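Long-range contacts in alpha-1,4-endofucoidanase (Mariniflexile fucanivorans, PDB 6DLH), which hydrolyses alpha-1,4 linkages inside fucoidan chains as a retaining endo-acting enzyme of glycoside hydrolase family 107, and carries several bound calcium ions: residues Y200-A205 and Y251-D256; F207-Y212 and D256-G261; N149-L154 and D229-D234. One frame throughout, in Å; residues are numbered along the deposited sequence.

Contact 1: Y200-A205 and Y251-D256; sequences YMFCYA and YQAFAD
Met201 and Phe254 each place CG anti to the backbone carbonyl carbon (chi1 -70° and -82°), which turns both side chains into the groove between helix 198-216 and helix 249-259. The methionine then bends again at its second and third torsions, and the curl carries its methyl group to the end of the phenyl ring: Met201 CE lies 3.5 Å from Phe254 CZ, the two side chains crossing at about a right angle. The same ring also touches the backbone of the facing helix, with Phe254 CE1 3.6 Å from Met201 O, a carbonyl already engaged by the helical N-H of Ala205. Along the same flank the ring is met by Ala205, whose CB stands 3.8 Å from Phe254 CD1. That methyl group has a second neighbour across the interface, Ala253 CB, also at 3.8 Å. Ala253 in turn receives the ring of Phe202, whose CE1 comes to 3.7 Å from Ala253 CB. Tyr204 adds a looser touch, its hydroxyl being committed to His95. Beyond the pair, Phe254 packs edge-to-face with Phe225 of strand 222-226, and Phe202 stacks on His192.

The helix segments run nearly parallel, 13° apart, with axes 9.0 Å from each other, consistent with two neighbouring helices that each precede a strand, 222-226 and 266-269, of a barrel like that of the related GH29 fucosidases. Two alanines facing each other permit the close spacing, while the larger rings and the methionine fill the groove on both sides of them. Every contact across the interface joins carbon to carbon or carbon to a carbonyl that is already bonded, so cohesion here rests on dispersion, shape and the burial of apolar surface rather than on directed polar bonds.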
loop_
_atom_site.group_PDB
_atom_site.type_symbol
_atom_site.label_atom_id
_atom_site.label_comp_id
_atom_site.label_asym_id
_atom_site.label_seq_id
_atom_site.Cartn_x
_atom_site.Cartn_y
_atom_site.Cartn_z
ATOM N N TYR A 200 2.169 26.550 1.600
ATOM C CA TYR A 200 1.435 25.312 1.390
ATOM C C TYR A 200 2.165 24.131 2.033
ATOM O O TYR A 200 1.524 23.201 2.517
ATOM C CB TYR A 200 1.180 25.082 -0.102
ATOM C CG TYR A 200 0.552 26.238 -0.843
ATOM C CD1 TYR A 200 -0.653 26.788 -0.432
ATOM C CD2 TYR A 200 1.152 26.770 -1.974
ATOM C CE1 TYR A 200 -1.238 27.845 -1.115
ATOM C CE2 TYR A 200 0.584 27.828 -2.666
ATOM C CZ TYR A 200 -0.619 28.365 -2.238
ATOM O OH TYR A 200 -1.188 29.405 -2.918
ATOM N N MET A 201 3.506 24.174 2.037
ATOM C CA MET A 201 4.308 23.102 2.610
ATOM C C MET A 201 4.036 22.997 4.107
ATOM O O MET A 201 3.915 21.891 4.635
ATOM C CB MET A 201 5.809 23.306 2.371
ATOM C CG MET A 201 6.225 23.134 0.917
ATOM S SD MET A 201 6.244 21.407 0.367
ATOM C CE MET A 201 7.433 20.723 1.523
ATOM N N PHE A 202 3.936 24.153 4.775
ATOM C CA PHE A 202 3.654 24.197 6.204
ATOM C C PHE A 202 2.220 23.735 6.471
ATOM O O PHE A 202 1.948 23.165 7.526
ATOM C CB PHE A 202 3.912 25.595 6.774
ATOM C CG PHE A 202 5.343 25.900 7.143
ATOM C CD1 PHE A 202 5.856 25.521 8.377
ATOM C CD2 PHE A 202 6.168 26.599 6.270
ATOM C CE1 PHE A 202 7.167 25.818 8.722
ATOM C CE2 PHE A 202 7.479 26.895 6.616
ATOM C CZ PHE A 202 7.978 26.501 7.839
ATOM N N CYS A 203 1.316 23.988 5.510
ATOM C CA CYS A 203 -0.051 23.487 5.566
ATOM C C CYS A 203 -0.015 21.973 5.783
ATOM O O CYS A 203 -0.588 21.466 6.749
ATOM C CB CYS A 203 -0.813 23.787 4.276
ATOM S SG CYS A 203 -1.675 25.384 4.226
ATOM N N TYR A 204 0.702 21.280 4.885
ATOM C CA TYR A 204 0.770 19.828 4.850
ATOM C C TYR A 204 1.291 19.277 6.175
ATOM O O TYR A 204 0.709 18.346 6.731
ATOM C CB TYR A 204 1.600 19.346 3.656
ATOM C CG TYR A 204 1.547 17.853 3.445
ATOM C CD1 TYR A 204 0.545 17.275 2.679
ATOM C CD2 TYR A 204 2.483 17.014 4.033
ATOM C CE1 TYR A 204 0.485 15.905 2.487
ATOM C CE2 TYR A 204 2.434 15.641 3.854
ATOM C CZ TYR A 204 1.431 15.085 3.079
ATOM O OH TYR A 204 1.373 13.734 2.902
ATOM N N ALA A 205 2.379 19.860 6.683
ATOM C CA ALA A 205 2.973 19.384 7.922
ATOM C C ALA A 205 1.965 19.451 9.070
ATOM O O ALA A 205 1.886 18.522 9.873
ATOM C CB ALA A 205 4.234 20.148 8.233
ATOM N N TYR A 251 12.003 21.706 7.490
ATOM C CA TYR A 251 12.557 20.473 8.026
ATOM C C TYR A 251 11.986 20.222 9.419
ATOM O O TYR A 251 11.639 19.089 9.751
ATOM C CB TYR A 251 14.088 20.482 7.979
ATOM C CG TYR A 251 14.653 20.411 6.581
ATOM C CD1 TYR A 251 14.799 19.196 5.919
ATOM C CD2 TYR A 251 15.020 21.562 5.906
ATOM C CE1 TYR A 251 15.304 19.133 4.629
ATOM C CE2 TYR A 251 15.523 21.516 4.615
ATOM C CZ TYR A 251 15.671 20.298 3.976
ATOM O OH TYR A 251 16.158 20.266 2.700
ATOM N N GLN A 252 11.867 21.306 10.196
ATOM C CA GLN A 252 11.354 21.273 11.557
ATOM C C GLN A 252 9.867 20.928 11.554
ATOM O O GLN A 252 9.420 20.099 12.345
ATOM C CB GLN A 252 11.563 22.625 12.241
ATOM C CG GLN A 252 11.284 22.589 13.737
ATOM C CD GLN A 252 11.597 23.895 14.425
ATOM O OE1 GLN A 252 11.475 24.969 13.833
ATOM N NE2 GLN A 252 11.997 23.807 15.686
ATOM N N ALA A 253 9.114 21.574 10.657
ATOM C CA ALA A 253 7.673 21.400 10.603
ATOM C C ALA A 253 7.346 19.918 10.426
ATOM O O ALA A 253 6.502 19.375 11.138
ATOM C CB ALA A 253 7.084 22.249 9.499
ATOM N N PHE A 254 8.070 19.275 9.501
ATOM C CA PHE A 254 7.841 17.888 9.137
ATOM C C PHE A 254 8.229 16.971 10.294
ATOM O O PHE A 254 7.446 16.102 10.680
ATOM C CB PHE A 254 8.553 17.572 7.821
ATOM C CG PHE A 254 7.799 17.976 6.582
ATOM C CD1 PHE A 254 7.387 19.289 6.388
ATOM C CD2 PHE A 254 7.520 17.048 5.589
ATOM C CE1 PHE A 254 6.702 19.659 5.238
ATOM C CE2 PHE A 254 6.827 17.416 4.443
ATOM C CZ PHE A 254 6.417 18.721 4.269
ATOM N N ALA A 255 9.420 17.188 10.866
ATOM C CA ALA A 255 9.895 16.330 11.940
ATOM C C ALA A 255 8.970 16.410 13.154
ATOM O O ALA A 255 8.605 15.381 13.717
ATOM C CB ALA A 255 11.319 16.664 12.296
ATOM N N ASP A 256 8.598 17.637 13.547
ATOM C CA ASP A 256 7.744 17.879 14.703
ATOM C C ASP A 256 6.369 17.240 14.501
ATOM O O ASP A 256 5.802 16.683 15.435
ATOM C CB ASP A 256 7.582 19.377 14.986
ATOM C CG ASP A 256 8.777 20.030 15.661
ATOM O OD1 ASP A 256 9.447 19.361 16.484
ATOM O OD2 ASP A 256 9.014 21.211 15.373
#

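Contact 2: F207-Y212 and D256-G261; sequences FILKEY and DACHAG
Lys210 and Ala257 mark the narrowest point between the two backbones, their CA atoms only 4.4 Å apart, just after the wider pi-type turn at 207-209 in helix 198-216. The approach is close enough for main chain to meet main chain: Lys210 CA lies 3.6 Å from Ala257 O. An alanine methyl group occupies the middle of the interface, with Ala257 CB 3.9 Å from Lys210 CB. On one flank Leu209, its CG anti to the backbone N (chi1 180°), extends a branch across the gap, so that Leu209 CD2 sits 3.9 Å from Ala257 CB and a looser 4.2 Å from Cys258 SG. On the other flank the lysine contributes its aliphatic chain. Lys210 CD rests 3.8 Å from Ala260 CB, and a bend at chi3 (98°) then leads the ammonium end away from the facing segment, where it makes a long, weak ion pair with Glu206. The residue thus packs as a hydrocarbon near its base, while its charged end leads away from the interface.

The inner side of this junction faces the parallel sheet: Leu209 and Cys258 both lie on Trp223 and Phe225 of strand 222-226, and Cys258 also reaches Ile267 of the next strand, 266-269. Ile208, further round the first helix, packs instead on Ile101 and Ile102 of helix 100-104.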
loop_
_atom_site.group_PDB
_atom_site.type_symbol
_atom_site.label_atom_id
_atom_site.label_comp_id
_atom_site.label_asym_id
_atom_site.label_seq_id
_atom_site.Cartn_x
_atom_site.Cartn_y
_atom_site.Cartn_z
ATOM N N PHE A 207 -1.606 20.110 9.030
ATOM C CA PHE A 207 -2.983 19.651 8.905
ATOM C C PHE A 207 -3.078 18.231 8.343
ATOM O O PHE A 207 -3.962 17.470 8.742
ATOM C CB PHE A 207 -3.839 20.674 8.154
ATOM C CG PHE A 207 -4.134 21.913 8.962
ATOM C CD1 PHE A 207 -3.832 23.174 8.469
ATOM C CD2 PHE A 207 -4.684 21.818 10.235
ATOM C CE1 PHE A 207 -4.091 24.309 9.226
ATOM C CE2 PHE A 207 -4.942 22.951 10.992
ATOM C CZ PHE A 207 -4.644 24.196 10.484
ATOM N N ILE A 208 -2.179 17.886 7.412
ATOM C CA ILE A 208 -2.198 16.562 6.813
ATOM C C ILE A 208 -1.255 15.633 7.574
ATOM O O ILE A 208 -1.704 14.633 8.130
ATOM C CB ILE A 208 -1.907 16.610 5.299
ATOM C CG1 ILE A 208 -2.766 17.652 4.573
ATOM C CG2 ILE A 208 -2.051 15.225 4.679
ATOM C CD1 ILE A 208 -4.251 17.346 4.549
ATOM N N LEU A 209 0.038 15.980 7.618
ATOM C CA LEU A 209 1.068 15.073 8.103
ATOM C C LEU A 209 0.891 14.767 9.588
ATOM O O LEU A 209 1.077 13.624 10.001
ATOM C CB LEU A 209 2.457 15.653 7.806
ATOM C CG LEU A 209 3.651 14.812 8.265
ATOM C CD1 LEU A 209 3.670 13.450 7.580
ATOM C CD2 LEU A 209 4.959 15.544 8.004
ATOM N N LYS A 210 0.525 15.780 10.386
ATOM C CA LYS A 210 0.487 15.609 11.833
ATOM C C LYS A 210 -0.685 14.716 12.240
ATOM O O LYS A 210 -0.601 14.016 13.247
ATOM C CB LYS A 210 0.449 16.950 12.576
ATOM C CG LYS A 210 0.510 16.840 14.097
ATOM C CD LYS A 210 0.914 18.109 14.820
ATOM C CE LYS A 210 -0.257 18.897 15.366
ATOM N NZ LYS A 210 0.156 19.759 16.501
ATOM N N GLU A 211 -1.767 14.748 11.453
ATOM C CA GLU A 211 -2.980 14.004 11.766
ATOM C C GLU A 211 -2.684 12.510 11.638
ATOM O O GLU A 211 -3.034 11.715 12.513
ATOM C CB GLU A 211 -4.124 14.428 10.840
ATOM N N TYR A 212 -2.013 12.156 10.536
ATOM C CA TYR A 212 -1.547 10.802 10.296
ATOM C C TYR A 212 -0.667 10.323 11.450
ATOM O O TYR A 212 -0.925 9.273 12.033
ATOM C CB TYR A 212 -0.805 10.758 8.965
ATOM C CG TYR A 212 -1.689 10.788 7.747
ATOM C CD1 TYR A 212 -2.757 9.915 7.613
ATOM C CD2 TYR A 212 -1.423 11.655 6.703
ATOM C CE1 TYR A 212 -3.551 9.923 6.480
ATOM C CE2 TYR A 212 -2.204 11.670 5.560
ATOM C CZ TYR A 212 -3.272 10.802 5.450
ATOM O OH TYR A 212 -4.039 10.817 4.324
ATOM N N ASP A 256 8.598 17.637 13.547
ATOM C CA ASP A 256 7.744 17.879 14.703
ATOM C C ASP A 256 6.369 17.240 14.501
ATOM O O ASP A 256 5.802 16.683 15.435
ATOM C CB ASP A 256 7.582 19.377 14.986
ATOM C CG ASP A 256 8.777 20.030 15.661
ATOM O OD1 ASP A 256 9.447 19.361 16.484
ATOM O OD2 ASP A 256 9.014 21.211 15.373
ATOM N N ALA A 257 5.839 17.343 13.277
ATOM C CA ALA A 257 4.556 16.756 12.933
ATOM C C ALA A 257 4.578 15.243 13.154
ATOM O O ALA A 257 3.564 14.668 13.542
ATOM C CB ALA A 257 4.199 17.105 11.511
ATOM N N CYS A 258 5.738 14.614 12.906
ATOM C CA CYS A 258 5.929 13.183 13.081
ATOM C C CYS A 258 6.114 12.873 14.566
ATOM O O CYS A 258 5.624 11.857 15.063
ATOM C CB CYS A 258 7.140 12.676 12.296
ATOM S SG CYS A 258 6.985 12.821 10.493
ATOM N N HIS A 259 6.837 13.755 15.266
ATOM C CA HIS A 259 7.194 13.498 16.652
ATOM C C HIS A 259 6.009 13.763 17.581
ATOM O O HIS A 259 6.002 13.290 18.714
ATOM C CB HIS A 259 8.461 14.260 17.050
ATOM C CG HIS A 259 9.713 13.690 16.473
ATOM N ND1 HIS A 259 10.581 14.444 15.704
ATOM C CD2 HIS A 259 10.247 12.450 16.547
ATOM C CE1 HIS A 259 11.602 13.697 15.340
ATOM N NE2 HIS A 259 11.419 12.468 15.844
ATOM N N ALA A 260 5.006 14.498 17.083
ATOM C CA ALA A 260 3.773 14.728 17.818
ATOM C C ALA A 260 3.048 13.402 18.045
ATOM O O ALA A 260 2.458 13.196 19.104
ATOM C CB ALA A 260 2.908 15.727 17.085
ATOM N N GLY A 261 3.125 12.502 17.051
ATOM C CA GLY A 261 2.485 11.193 17.114
ATOM C C GLY A 261 3.363 10.134 17.780
ATOM O O GLY A 261 2.896 9.379 18.634
#

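Contact 3: N149-L154 and D229-D234; sequences NSYNLL and DNVMED
Ser150 and Tyr151 meet Val231 in the layer of loops and short helices at the C-terminal end of the parallel strands, the end where barrels of this type generally form their active sites; neither segment belongs to a calcium site here. Their loop leaves strand 143-149 through an Asx turn, Asn149 OD1 accepting from Tyr151 N at 3.1 Å with an N-H...O angle of 152°. The same residues form a type I beta turn, Asn149 to Asn152, which overlaps a type II' turn from Tyr151 to Leu154. Asn152, with the positive phi of the second turn, uses both ends of its amide locally: ND2 donates to Ser150 O at 2.7 Å from above the carbonyl plane, and OD1 accepts from Leu153 N at 2.6 Å.

Against this braced loop packs helix 228-233. The Tyr151 ring offers one face to Val231 in a CH-pi contact, with Val231 CB 3.8 Å from the ring centroid and 11° off its normal. With chi1 at 61°, which sets CG1 between the backbone N and the carbonyl carbon, the valine brings that methyl to Ser150 CB at 3.6 Å. The far end of the tyrosine crosses the preceding side chain at about a right angle, Tyr151 OH lying 3.5 Å from Asn230 CB. Ser150 OG is hydrogen-bonded to the backbone O of Asp226, at the end of neighbouring strand 222-226.

The chemistry is divided in two: polar groups spend their bonds shaping the loop and tying it to strand 222-226, whereas what meets the helix is mostly carbon and an aromatic face, so the contact depends chiefly on apolar burial and the CH-pi approach.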
loop_
_atom_site.group_PDB
_atom_site.type_symbol
_atom_site.label_atom_id
_atom_site.label_comp_id
_atom_site.label_asym_id
_atom_site.label_seq_id
_atom_site.Cartn_x
_atom_site.Cartn_y
_atom_site.Cartn_z
ATOM N N ASN A 149 6.725 11.608 -0.223
ATOM C CA ASN A 149 7.380 12.514 -1.144
ATOM C C ASN A 149 7.113 13.935 -0.663
ATOM O O ASN A 149 5.983 14.273 -0.313
ATOM C CB ASN A 149 6.978 12.258 -2.596
ATOM C CG ASN A 149 7.796 13.086 -3.560
ATOM O OD1 ASN A 149 7.517 14.269 -3.750
ATOM N ND2 ASN A 149 8.813 12.483 -4.158
ATOM N N SER A 150 8.174 14.747 -0.633
ATOM C CA SER A 150 8.158 16.047 0.019
ATOM C C SER A 150 7.220 17.022 -0.691
ATOM O O SER A 150 6.687 17.921 -0.046
ATOM C CB SER A 150 9.554 16.605 0.141
ATOM O OG SER A 150 10.303 15.882 1.111
ATOM N N TYR A 151 7.025 16.830 -2.003
ATOM C CA TYR A 151 6.176 17.676 -2.830
ATOM C C TYR A 151 4.704 17.470 -2.475
ATOM O O TYR A 151 3.880 18.328 -2.776
ATOM C CB TYR A 151 6.379 17.394 -4.322
ATOM C CG TYR A 151 7.515 18.147 -4.968
ATOM C CD1 TYR A 151 7.337 19.427 -5.477
ATOM C CD2 TYR A 151 8.775 17.579 -5.075
ATOM C CE1 TYR A 151 8.385 20.123 -6.066
ATOM C CE2 TYR A 151 9.830 18.260 -5.665
ATOM C CZ TYR A 151 9.639 19.539 -6.160
ATOM O OH TYR A 151 10.685 20.202 -6.741
ATOM N N ASN A 152 4.390 16.310 -1.880
ATOM C CA ASN A 152 3.085 16.004 -1.313
ATOM C C ASN A 152 1.977 16.392 -2.294
ATOM O O ASN A 152 2.017 15.984 -3.453
ATOM C CB ASN A 152 2.985 16.485 0.139
ATOM C CG ASN A 152 3.012 17.994 0.282
ATOM O OD1 ASN A 152 1.993 18.660 0.089
ATOM N ND2 ASN A 152 4.168 18.540 0.625
ATOM N N LEU A 153 1.016 17.208 -1.838
ATOM C CA LEU A 153 -0.180 17.537 -2.605
ATOM C C LEU A 153 0.103 18.565 -3.705
ATOM O O LEU A 153 -0.692 18.706 -4.635
ATOM C CB LEU A 153 -1.283 18.002 -1.645
ATOM C CG LEU A 153 -1.851 16.918 -0.725
ATOM C CD1 LEU A 153 -2.568 17.527 0.468
ATOM C CD2 LEU A 153 -2.771 15.970 -1.485
ATOM N N LEU A 154 1.246 19.259 -3.620
ATOM C CA LEU A 154 1.650 20.200 -4.657
ATOM C C LEU A 154 1.986 19.447 -5.941
ATOM O O LEU A 154 2.229 18.241 -5.916
ATOM C CB LEU A 154 2.853 21.020 -4.179
ATOM C CG LEU A 154 2.563 22.137 -3.175
ATOM C CD1 LEU A 154 1.183 22.748 -3.389
ATOM C CD2 LEU A 154 2.716 21.653 -1.744
ATOM N N ASP A 229 15.346 18.225 -0.794
ATOM C CA ASP A 229 16.130 19.382 -1.200
ATOM C C ASP A 229 15.504 20.048 -2.425
ATOM O O ASP A 229 15.639 21.257 -2.598
ATOM C CB ASP A 229 17.623 19.077 -1.366
ATOM C CG ASP A 229 17.944 18.037 -2.423
ATOM O OD1 ASP A 229 17.000 17.452 -2.988
ATOM O OD2 ASP A 229 19.146 17.816 -2.673
ATOM N N ASN A 230 14.820 19.258 -3.267
ATOM C CA ASN A 230 14.176 19.787 -4.461
ATOM C C ASN A 230 13.182 20.890 -4.089
ATOM O O ASN A 230 13.118 21.915 -4.765
ATOM C CB ASN A 230 13.448 18.711 -5.273
ATOM C CG ASN A 230 14.340 17.589 -5.766
ATOM O OD1 ASN A 230 14.829 16.778 -4.983
ATOM N ND2 ASN A 230 14.522 17.509 -7.073
ATOM N N VAL A 231 12.400 20.670 -3.022
ATOM C CA VAL A 231 11.276 21.545 -2.718
ATOM C C VAL A 231 11.575 22.428 -1.506
ATOM O O VAL A 231 11.216 23.605 -1.504
ATOM C CB VAL A 231 9.939 20.787 -2.574
ATOM C CG1 VAL A 231 9.961 19.763 -1.445
ATOM C CG2 VAL A 231 8.766 21.743 -2.406
ATOM N N MET A 232 12.225 21.870 -0.483
ATOM C CA MET A 232 12.476 22.624 0.735
ATOM C C MET A 232 13.655 23.580 0.571
ATOM O O MET A 232 13.647 24.662 1.155
ATOM C CB MET A 232 12.708 21.702 1.932
ATOM C CG MET A 232 11.416 21.139 2.437
ATOM S SD MET A 232 11.547 19.487 3.105
ATOM C CE MET A 232 11.965 19.810 4.810
ATOM N N GLU A 233 14.656 23.180 -0.225
ATOM C CA GLU A 233 15.815 24.028 -0.453
ATOM C C GLU A 233 15.601 24.875 -1.704
ATOM O O GLU A 233 15.436 26.087 -1.606
ATOM C CB GLU A 233 17.104 23.205 -0.505
ATOM C CG GLU A 233 18.321 24.003 -0.937
ATOM C CD GLU A 233 19.613 23.208 -0.973
ATOM O OE1 GLU A 233 19.548 21.966 -0.970
ATOM O OE2 GLU A 233 20.682 23.832 -1.002
ATOM N N ASP A 234 15.587 24.217 -2.869
ATOM C CA ASP A 234 15.620 24.880 -4.163
ATOM C C ASP A 234 14.392 25.769 -4.382
ATOM O O ASP A 234 14.482 26.769 -5.091
ATOM C CB ASP A 234 15.766 23.877 -5.310
ATOM C CG ASP A 234 17.154 23.275 -5.451
ATOM O OD1 ASP A 234 17.993 23.482 -4.547
ATOM O OD2 ASP A 234 17.382 22.598 -6.467
#

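Contacts 1 and 2 are successive levels of one interface between helices 198-216 and 249-259, their centres about 8 Å apart. The change of level coincides with the wide turn of the first helix, where Tyr204 O and Leu209 N, 2.6 Å apart, form a probable hydrogen bond. Contact 3 lies about 11 Å from contact 1 and about 17 Å from contact 2, centre to centre, beyond the end of the helix pair where contact 1 lies. Met201 joins contact 1 to contact 3: its CE is 3.3 Å from Ser150 O, and its SD is 3.5 Å from Asn152 ND2. All three contacts are removed from the calcium sites.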